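Nuclear fusion protein BIK1 (Saccharomyces cerevisiae, PDB 6FC6) binds microtubules and is required for nuclear fusion and for chromosome disjunction and nuclear segregation in mitosis, here as its CAP-Gly domain with a Bim1 peptide. Local coordinates at residues F69-L72 and Q73-A76. Sequence-based numbering, arbitrary orientation.
Sequences FIQL and QKVA
The carboxamide of Gln-71 lies between Gln-73 and Lys-74. Over one face comes NE2 of Gln-73, 3.8 Å from CD of Gln-71; CE of Lys-74 comes to the oxygen edge, 3.2 Å from OE1 of Gln-71 and raised to the side away from Gln-73, and the chain then climbs farther from the plane to NZ, still outside the outline of the amide. The two amide planes are 32° apart, and only the NE2 end of Gln-73 covers the group. Gln-73 reaches back by folding: CG sits between its own N and carbonyl carbon (chi1 51°), and a bend at chi2 of -89° lays its amide face over the start of the turn, where its CD is 3.9 Å from CB of Gln-71. Lys-74, by contrast, stays extended, and its NZ donates to a water at 2.7 Å that also accepts from the backbone N of Gln-71, tying the lysine tip back to the strand. With an alanine at Gln-71, the amide of Gln-73 would probably lose the face it covers and CE of Lys-74 its neighbour at OE1, leaving both freer to swing.

This is where the last strand of the four-stranded antiparallel sheet in the SH3-like CAP-Gly domain, 67-71, runs straight into helix 72-81. The turn is made by two backbone bonds, each to a carbonyl three residues back: Lys-74 N to Gln-71 O at 3.0 Å and Val-75 N to Leu-72 O at 3.1 Å. Next to this turn, CG2 of Ile-70 meets CG1 of Val-75 at 4.2 Å, the two side chains crossing at about a right angle; strand 37-41 receives both, Ile-70 on Val-40 and Val-75 on Ala-38. Leu-72 packs on Met-3, Met-36 and Tyr-6, while Gln-71 and Lys-74 also lie against the backbone of the bound Bim1 peptide.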
loop_
_atom_site.group_PDB
_atom_site.type_symbol
_atom_site.label_atom_id
_atom_site.label_comp_id
_atom_site.label_asym_id
_atom_site.label_seq_id
_atom_site.Cartn_x
_atom_site.Cartn_y
_atom_site.Cartn_z
ATOM N N PHE A 69 -1.381 -0.795 4.928
ATOM C CA PHE A 69 -1.741 0.539 4.479
ATOM C C PHE A 69 -0.686 1.482 5.010
ATOM O O PHE A 69 -0.497 1.517 6.210
ATOM C CB PHE A 69 -3.106 1.002 4.955
ATOM C CG PHE A 69 -4.224 0.258 4.324
ATOM C CD1 PHE A 69 -4.594 0.532 2.997
ATOM C CD2 PHE A 69 -4.912 -0.740 5.012
ATOM C CE1 PHE A 69 -5.609 -0.164 2.372
ATOM C CE2 PHE A 69 -5.922 -1.454 4.376
ATOM C CZ PHE A 69 -6.285 -1.155 3.046
ATOM N N ILE A 70 -0.034 2.261 4.147
ATOM C CA ILE A 70 0.987 3.222 4.555
ATOM C C ILE A 70 0.553 4.595 4.080
ATOM O O ILE A 70 0.097 4.711 2.960
ATOM C CB ILE A 70 2.316 2.931 3.910
ATOM C CG1 ILE A 70 2.752 1.498 4.230
ATOM C CG2 ILE A 70 3.384 3.942 4.443
ATOM C CD1 ILE A 70 3.970 1.032 3.437
ATOM N N GLN A 71 0.741 5.619 4.892
ATOM C CA GLN A 71 0.367 6.993 4.474
ATOM C C GLN A 71 1.118 7.327 3.224
ATOM O O GLN A 71 2.335 7.081 3.130
ATOM C CB GLN A 71 0.744 7.988 5.539
ATOM C CG GLN A 71 -0.051 7.829 6.819
ATOM C CD GLN A 71 0.291 8.955 7.793
ATOM O OE1 GLN A 71 1.397 9.486 7.780
ATOM N NE2 GLN A 71 -0.654 9.319 8.628
ATOM N N LEU A 72 0.383 7.725 2.209
ATOM C CA LEU A 72 0.947 7.922 0.894
ATOM C C LEU A 72 2.183 8.843 0.886
ATOM O O LEU A 72 3.124 8.611 0.125
ATOM C CB LEU A 72 -0.106 8.422 -0.055
ATOM C CG LEU A 72 0.356 8.749 -1.468
ATOM C CD1 LEU A 72 0.868 7.497 -2.179
ATOM C CD2 LEU A 72 -0.775 9.400 -2.249
ATOM N N GLN A 73 2.173 9.879 1.701
ATOM C CA GLN A 73 3.294 10.831 1.712
ATOM C C GLN A 73 4.602 10.180 2.078
ATOM O O GLN A 73 5.679 10.626 1.630
ATOM C CB GLN A 73 3.003 12.049 2.595
ATOM C CG GLN A 73 2.534 11.720 4.001
ATOM C CD GLN A 73 1.007 11.578 4.101
ATOM O OE1 GLN A 73 0.278 11.255 3.128
ATOM N NE2 GLN A 73 0.506 11.837 5.297
ATOM N N LYS A 74 4.545 9.105 2.883
ATOM C CA LYS A 74 5.752 8.395 3.273
ATOM C C LYS A 74 6.402 7.627 2.171
ATOM O O LYS A 74 7.575 7.347 2.199
ATOM C CB LYS A 74 5.460 7.434 4.435
ATOM C CG LYS A 74 5.036 8.159 5.702
ATOM C CD LYS A 74 4.692 7.145 6.751
ATOM C CE LYS A 74 4.063 7.796 7.972
ATOM N NZ LYS A 74 3.541 6.765 8.932
ATOM N N VAL A 75 5.645 7.235 1.155
ATOM C CA VAL A 75 6.204 6.426 0.066
ATOM C C VAL A 75 6.055 7.046 -1.315
ATOM O O VAL A 75 6.410 6.422 -2.290
ATOM C CB VAL A 75 5.633 4.981 0.089
ATOM C CG1 VAL A 75 6.118 4.266 1.334
ATOM C CG2 VAL A 75 4.110 4.999 0.028
ATOM N N ALA A 76 5.544 8.263 -1.402
ATOM C CA ALA A 76 5.282 8.859 -2.723
ATOM C C ALA A 76 6.527 8.931 -3.596
ATOM O O ALA A 76 6.447 8.561 -4.752
ATOM C CB ALA A 76 4.689 10.265 -2.573
HETATM O O HOH W 1 1.765 5.120 7.671
#